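Local coordinates for EGF family domain-containing protein (Toxoplasma gondii, PDB 4Z80), which binds a peptide of its rhoptry-neck partner RON2L1 and, as an AMA-family protein, probably takes part in forming the moving junction during host-cell invasion, at residues V54-G59 and F446-A451; W266-K269 and N273-R276. All blocks are in the same frame, centred on the assembly; numbering follows the deposited sequence.

Interaction 1. Residues V54-G59 and F446-A451; sequences VGVYVG and FTSLSA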
ATOM      1  N   VAL A  54     -15.367  -1.509   0.643  1.00 12.27           N
ATOM      2  CA  VAL A  54     -14.264  -1.286   1.579  1.00 10.64           C
ATOM      3  C   VAL A  54     -14.015   0.217   1.704  1.00 10.99           C
ATOM      4  O   VAL A  54     -14.155   0.958   0.733  1.00 11.71           O
ATOM      5  CB  VAL A  54     -12.977  -2.014   1.111  1.00 12.99           C
ATOM      6  CG1 VAL A  54     -11.761  -1.631   1.966  1.00 11.07           C
ATOM      7  CG2 VAL A  54     -13.188  -3.518   1.151  1.00 12.72           C
ATOM      8  N   GLY A  55     -13.642   0.676   2.894  1.00 11.18           N
ATOM      9  CA  GLY A  55     -13.364   2.090   3.090  1.00 10.32           C
ATOM     10  C   GLY A  55     -12.262   2.609   2.168  1.00 10.02           C
ATOM     11  O   GLY A  55     -11.222   1.972   2.019  1.00 12.65           O
ATOM     12  N   VAL A  56     -12.492   3.767   1.556  1.00  9.56           N
ATOM     13  CA  VAL A  56     -11.533   4.372   0.625  1.00 10.98           C
ATOM     14  C   VAL A  56     -10.513   5.256   1.356  1.00 11.60           C
ATOM     15  O   VAL A  56      -9.308   5.175   1.111  1.00 11.10           O
ATOM     16  CB  VAL A  56     -12.279   5.197  -0.463  1.00 10.88           C
ATOM     17  CG1 VAL A  56     -11.324   6.072  -1.294  1.00  9.32           C
ATOM     18  CG2 VAL A  56     -13.068   4.266  -1.363  1.00 10.21           C
ATOM     19  N   TYR A  57     -10.990   6.105   2.257  1.00 10.63           N
ATOM     20  CA  TYR A  57     -10.102   6.942   3.042  1.00  9.80           C
ATOM     21  C   TYR A  57      -9.222   6.056   3.915  1.00  9.52           C
ATOM     22  O   TYR A  57      -8.000   6.188   3.939  1.00 10.26           O
ATOM     23  CB  TYR A  57     -10.927   7.921   3.889  1.00  9.30           C
ATOM     24  CG  TYR A  57     -10.144   9.001   4.592  1.00  9.96           C
ATOM     25  CD1 TYR A  57      -9.474   9.991   3.870  1.00 10.64           C
ATOM     26  CD2 TYR A  57     -10.102   9.068   5.975  1.00 12.13           C
ATOM     27  CE1 TYR A  57      -8.766  10.999   4.517  1.00 12.22           C
ATOM     28  CE2 TYR A  57      -9.405  10.076   6.622  1.00  9.75           C
ATOM     29  CZ  TYR A  57      -8.751  11.038   5.893  1.00 11.72           C
ATOM     30  OH  TYR A  57      -8.057  12.032   6.555  1.00 15.16           O
ATOM     31  N   VAL A  58      -9.881   5.159   4.641  1.00  9.28           N
ATOM     32  CA  VAL A  58      -9.240   4.154   5.473  1.00 10.58           C
ATOM     33  C   VAL A  58      -9.914   2.814   5.182  1.00 10.54           C
ATOM     34  O   VAL A  58     -11.130   2.690   5.361  1.00 10.02           O
ATOM     35  CB  VAL A  58      -9.375   4.499   6.970  1.00 10.79           C
ATOM     36  CG1 VAL A  58      -8.901   3.335   7.838  1.00 11.89           C
ATOM     37  CG2 VAL A  58      -8.597   5.751   7.275  1.00 11.83           C
ATOM     38  N   GLY A  59      -9.141   1.829   4.722  1.00 11.37           N
ATOM     39  CA  GLY A  59      -9.680   0.530   4.356  1.00  9.53           C
ATOM     40  C   GLY A  59      -9.065  -0.589   5.162  1.00 10.96           C
ATOM     41  O   GLY A  59      -7.847  -0.724   5.201  1.00 10.25           O
ATOM     42  N   PHE A 446     -14.170  14.376 -10.159  1.00 12.00           N
ATOM     43  CA  PHE A 446     -13.287  13.632  -9.267  1.00 11.88           C
ATOM     44  C   PHE A 446     -13.962  12.384  -8.722  1.00 10.04           C
ATOM     45  O   PHE A 446     -15.190  12.351  -8.577  1.00 10.66           O
ATOM     46  CB  PHE A 446     -12.868  14.489  -8.063  1.00 13.17           C
ATOM     47  CG  PHE A 446     -12.030  15.694  -8.399  1.00 11.20           C
ATOM     48  CD1 PHE A 446     -12.629  16.890  -8.771  1.00 14.73           C
ATOM     49  CD2 PHE A 446     -10.647  15.650  -8.300  1.00 11.09           C
ATOM     50  CE1 PHE A 446     -11.858  18.008  -9.065  1.00 14.14           C
ATOM     51  CE2 PHE A 446      -9.872  16.773  -8.585  1.00 12.16           C
ATOM     52  CZ  PHE A 446     -10.481  17.949  -8.972  1.00 13.83           C
ATOM     53  N   THR A 447     -13.159  11.363  -8.407  1.00 10.82           N
ATOM     54  CA  THR A 447     -13.606  10.268  -7.545  1.00 10.08           C
ATOM     55  C   THR A 447     -12.755  10.246  -6.278  1.00  9.30           C
ATOM     56  O   THR A 447     -11.699  10.866  -6.202  1.00  9.82           O
ATOM     57  CB  THR A 447     -13.531   8.859  -8.198  1.00 11.69           C
ATOM     58  OG1 THR A 447     -12.194   8.341  -8.112  1.00 11.51           O
ATOM     59  CG2 THR A 447     -14.040   8.873  -9.635  1.00 12.12           C
ATOM     60  N   SER A 448     -13.222   9.498  -5.287  1.00 10.81           N
ATOM     61  CA  SER A 448     -12.509   9.372  -4.028  1.00 10.08           C
ATOM     62  C   SER A 448     -11.191   8.613  -4.137  1.00  9.86           C
ATOM     63  O   SER A 448     -10.385   8.645  -3.211  1.00 11.57           O
ATOM     64  CB  SER A 448     -13.419   8.698  -3.002  1.00 10.39           C
ATOM     65  OG  SER A 448     -13.900   7.457  -3.468  1.00 11.02           O
ATOM     66  N   LEU A 449     -10.986   7.927  -5.261  1.00  9.64           N
ATOM     67  CA  LEU A 449      -9.740   7.204  -5.542  1.00 10.06           C
ATOM     68  C   LEU A 449      -8.822   7.957  -6.516  1.00 11.46           C
ATOM     69  O   LEU A 449      -7.724   7.484  -6.821  1.00 11.49           O
ATOM     70  CB  LEU A 449     -10.076   5.815  -6.096  1.00 10.85           C
ATOM     71  CG  LEU A 449     -10.665   4.823  -5.083  1.00 11.06           C
ATOM     72  CD1 LEU A 449     -11.353   3.687  -5.795  1.00 11.51           C
ATOM     73  CD2 LEU A 449      -9.585   4.286  -4.158  1.00 10.55           C
ATOM     74  N   SER A 450      -9.270   9.117  -6.988  1.00 10.90           N
ATOM     75  CA  SER A 450      -8.499   9.941  -7.936  1.00 10.54           C
ATOM     76  C   SER A 450      -7.415  10.759  -7.244  1.00 11.39           C
ATOM     77  O   SER A 450      -7.561  11.151  -6.082  1.00 12.13           O
ATOM     78  CB  SER A 450      -9.412  10.924  -8.682  1.00 10.72           C
ATOM     79  OG  SER A 450     -10.542  10.304  -9.254  1.00 13.10           O
ATOM     80  N   ALA A 451      -6.338  11.055  -7.967  1.00 11.93           N
ATOM     81  CA  ALA A 451      -5.440  12.127  -7.549  1.00 10.83           C
ATOM     82  C   ALA A 451      -6.203  13.463  -7.599  1.00 11.28           C
ATOM     83  O   ALA A 451      -7.243  13.567  -8.263  1.00 13.62           O
ATOM     84  CB  ALA A 451      -4.200  12.168  -8.423  1.00 11.80           C
TER

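Interaction 2. Residues W266-K269 and N273-R276; sequences WPYK and NCFR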
ATOM      1  N   TRP A 266       9.632 -12.440   6.225  1.00 15.53           N
ATOM      2  CA  TRP A 266       9.786 -11.737   7.492  1.00 13.97           C
ATOM      3  C   TRP A 266       9.631 -12.697   8.654  1.00 13.38           C
ATOM      4  O   TRP A 266       8.837 -13.637   8.590  1.00 16.65           O
ATOM      5  CB  TRP A 266       8.764 -10.604   7.619  1.00 12.63           C
ATOM      6  CG  TRP A 266       8.698  -9.758   6.407  1.00 13.52           C
ATOM      7  CD1 TRP A 266       7.631  -9.620   5.573  1.00 14.26           C
ATOM      8  CD2 TRP A 266       9.739  -8.934   5.869  1.00 12.07           C
ATOM      9  NE1 TRP A 266       7.937  -8.758   4.554  1.00 13.73           N
ATOM     10  CE2 TRP A 266       9.226  -8.321   4.710  1.00 12.28           C
ATOM     11  CE3 TRP A 266      11.053  -8.649   6.256  1.00 13.68           C
ATOM     12  CZ2 TRP A 266       9.980  -7.438   3.932  1.00 12.26           C
ATOM     13  CZ3 TRP A 266      11.801  -7.769   5.480  1.00 12.42           C
ATOM     14  CH2 TRP A 266      11.263  -7.177   4.335  1.00 12.13           C
ATOM     15  N   PRO A 267      10.377 -12.462   9.738  1.00 12.74           N
ATOM     16  CA  PRO A 267      10.292 -13.376  10.874  1.00 14.68           C
ATOM     17  C   PRO A 267       9.048 -13.138  11.718  1.00 16.33           C
ATOM     18  O   PRO A 267       8.649 -11.985  11.915  1.00 16.13           O
ATOM     19  CB  PRO A 267      11.550 -13.050  11.671  1.00 15.85           C
ATOM     20  CG  PRO A 267      11.767 -11.610  11.418  1.00 14.22           C
ATOM     21  CD  PRO A 267      11.321 -11.358   9.998  1.00 14.63           C
ATOM     22  N   TYR A 268       8.441 -14.219  12.193  1.00 14.74           N
ATOM     23  CA  TYR A 268       7.407 -14.133  13.210  1.00 15.38           C
ATOM     24  C   TYR A 268       7.659 -15.133  14.329  1.00 18.52           C
ATOM     25  O   TYR A 268       7.866 -16.321  14.081  1.00 17.63           O
ATOM     26  CB  TYR A 268       6.007 -14.380  12.636  1.00 16.12           C
ATOM     27  CG  TYR A 268       4.996 -14.503  13.752  1.00 16.19           C
ATOM     28  CD1 TYR A 268       4.646 -13.395  14.517  1.00 15.98           C
ATOM     29  CD2 TYR A 268       4.441 -15.731  14.084  1.00 16.38           C
ATOM     30  CE1 TYR A 268       3.752 -13.504  15.558  1.00 16.70           C
ATOM     31  CE2 TYR A 268       3.544 -15.846  15.132  1.00 17.93           C
ATOM     32  CZ  TYR A 268       3.202 -14.727  15.859  1.00 18.76           C
ATOM     33  OH  TYR A 268       2.316 -14.827  16.903  1.00 24.50           O
ATOM     34  N   LYS A 269       7.627 -14.631  15.558  1.00 17.25           N
ATOM     35  CA  LYS A 269       7.673 -15.464  16.754  1.00 20.09           C
ATOM     36  C   LYS A 269       6.573 -14.995  17.694  1.00 21.27           C
ATOM     37  O   LYS A 269       6.327 -13.790  17.812  1.00 21.21           O
ATOM     38  CB  LYS A 269       9.045 -15.378  17.415  1.00 24.65           C
ATOM     39  CG  LYS A 269       9.203 -16.218  18.658  1.00 29.08           C
ATOM     40  CD  LYS A 269      10.660 -16.201  19.073  1.00 39.44           C
ATOM     41  CE  LYS A 269      10.928 -17.065  20.287  1.00 54.52           C
ATOM     42  NZ  LYS A 269      12.392 -17.204  20.526  1.00 59.01           N
ATOM     43  N   ASN A 273       5.489  -8.838  16.332  1.00 16.37           N
ATOM     44  CA  ASN A 273       4.758  -8.385  15.152  1.00 15.38           C
ATOM     45  C   ASN A 273       4.717  -9.459  14.078  1.00 16.30           C
ATOM     46  O   ASN A 273       5.733 -10.080  13.764  1.00 17.03           O
ATOM     47  CB  ASN A 273       5.377  -7.106  14.583  1.00 17.35           C
ATOM     48  CG  ASN A 273       4.892  -5.858  15.292  1.00 20.86           C
ATOM     49  OD1 ASN A 273       3.869  -5.267  14.929  1.00 27.42           O
ATOM     50  ND2 ASN A 273       5.623  -5.451  16.306  1.00 23.15           N
ATOM     51  N   CYS A 274       3.521  -9.678  13.544  1.00 14.12           N
ATOM     52  CA  CYS A 274       3.290 -10.616  12.459  1.00 14.71           C
ATOM     53  C   CYS A 274       3.021  -9.802  11.205  1.00 16.84           C
ATOM     54  O   CYS A 274       2.014  -9.099  11.130  1.00 16.25           O
ATOM     55  CB  CYS A 274       2.113 -11.537  12.779  1.00 15.20           C
ATOM     56  SG  CYS A 274       2.135 -13.138  11.933  1.00 18.12           S
ATOM     57  N   PHE A 275       3.930  -9.891  10.237  1.00 11.41           N
ATOM     58  CA  PHE A 275       3.871  -9.095   9.015  1.00 14.47           C
ATOM     59  C   PHE A 275       3.273  -9.914   7.879  1.00 14.97           C
ATOM     60  O   PHE A 275       3.856 -10.906   7.445  1.00 13.76           O
ATOM     61  CB  PHE A 275       5.269  -8.595   8.624  1.00 13.48           C
ATOM     62  CG  PHE A 275       5.886  -7.664   9.634  1.00 12.34           C
ATOM     63  CD1 PHE A 275       5.539  -6.323   9.658  1.00 14.50           C
ATOM     64  CD2 PHE A 275       6.799  -8.129  10.565  1.00 12.99           C
ATOM     65  CE1 PHE A 275       6.099  -5.459  10.580  1.00 13.28           C
ATOM     66  CE2 PHE A 275       7.356  -7.271  11.494  1.00 16.87           C
ATOM     67  CZ  PHE A 275       7.003  -5.930  11.500  1.00 12.16           C
ATOM     68  N   ARG A 276       2.108  -9.504   7.394  1.00 12.91           N
ATOM     69  CA  ARG A 276       1.446 -10.214   6.313  1.00 12.88           C
ATOM     70  C   ARG A 276       0.569  -9.264   5.520  1.00 12.55           C
ATOM     71  O   ARG A 276      -0.007  -8.326   6.074  1.00 13.00           O
ATOM     72  CB  ARG A 276       0.601 -11.377   6.848  1.00 12.12           C
ATOM     73  CG  ARG A 276      -0.143 -12.159   5.770  1.00 12.15           C
ATOM     74  CD  ARG A 276      -0.729 -13.460   6.290  1.00 14.88           C
ATOM     75  NE  ARG A 276      -1.459 -14.163   5.237  1.00 14.03           N
ATOM     76  CZ  ARG A 276      -1.009 -15.203   4.536  1.00 15.11           C
ATOM     77  NH1 ARG A 276       0.197 -15.719   4.760  1.00 14.23           N
ATOM     78  NH2 ARG A 276      -1.785 -15.732   3.600  1.00 15.83           N
TER
HETATM   79  O   HOH W   1       6.201 -11.690  10.429  1.00 14.61           O
HETATM   80  O   HOH W   2       8.479 -10.016  13.821  1.00 23.86           O

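Interaction 1. Residues V54-G59 and F446-A451
V56 reaches across to the turn at S448 and L449 with one methyl doing most of the touching. CG1 of V56 stands anti to its backbone N (chi1 169°). V56 CG1 lies 3.3 Å from the carbonyl O of S448 and 3.8 Å from CD2 of L449. This makes a small apolar contact beside a polar backbone atom, with no hydrogen bond between the segments. V56 CG2 lies 3.9 Å from OG of S448, so the hydroxyl oxygen has both branches of the valine as neighbours. The first torsion of S448 (chi1 55°) sets OG there, between its own N and carbonyl carbon. L449 meets CG1 through its CD2 branch and CG. OG of S448 is hydrogen-bonded to ND1 of H404, and the S448 carbonyl accepts from NZ of K322. Both polar atoms facing the valine thus have partners outside the two segments.

Residues T447-S450 form a type I beta turn at the end of edge strand 443-447 of a four-stranded antiparallel sheet. With helix 378-387, this sheet is consistent with the PAN-type fold of AMA proteins. T447 adds an ST turn inside the beta turn: the backbone N of L449 donates to OG1 of T447 at 3.1 Å, with an N-H...O angle of 144°. OG1 of T447 itself donates to OG of S450 at 2.8 Å. These bonds brace the turn that presents S448 and L449 to V56. Helix 21-24 lies against the same site, where I21 touches V56, S448 and L449. On the loop side, the backbone N of V56 donates to OG of S390.

Interaction 2. Residues W266-K269 and N273-R276
Y268 lays its ring against C274. SG of C274 sits over one face, 3.8 Å from the centroid of the Y268 ring and 20° off the ring normal. Offset toward the rim, C274 SG comes 3.6 Å from CD1 of Y268. CB of C274 packs against the same side of the ring, 3.6 Å from CD1 of Y268. The tyrosine holds CG anti to its backbone N (chi1 171°), which carries the ring across to the cysteine. The carbonyl O of N273 lies at the ring edge, in its plane.

A second apolar contact forms where W266 and F275 cross at about a right angle. W266 CD1 is 4.0 Å from CB of F275. The approach to the indole is oblique.

No direct hydrogen bond joins the segments. Two waters do this work. Both donate to the carbonyl O of P267. Water 1 accepts from the backbone N of F275, with 2.9 Å from its O to that N. Water 2 donates to the carbonyl O of N273, with 2.7 Å between the two oxygens.

Further out, SG of C274 is bonded to SG of C72, a covalent link that limits where the sulfur can sit. M153 touches both W266 and F275, and F211 meets the indole. On segment 266-269, N9 of the bound peptide chain makes hydrogen bonds with O of W266 and N of Y268. S12 of that chain packs on P267 and K269. The two pieces belong to one AMA1-family loop between helix 252-262 and strand 280-283, tied to the rest of the chain by the C72-C274 disulfide. It has a Cys sulfur-aromatic contact between Y268 and C274, and segment 266-269 lines the site of the RON2L1 peptide.

The two contacts are separate, with centres 28 Å apart and nearest atoms about 11 Å apart. They share no element of regular structure. The centre of interaction 1 is about 11 Å from the centre of the chain, that of interaction 2 about 19 Å. Interaction 1 lies nearer the middle and joins parts far apart in sequence. Interaction 2 is local, between neighbouring pieces of one loop. Both are largely buried and lack direct hydrogen bonds between their segments. A valine methyl against a leucine and the polar atoms of a serine makes the first. Aromatic rings, a sulfur and waters join the second, which also meets the peptide chain; no other chain touches interaction 1.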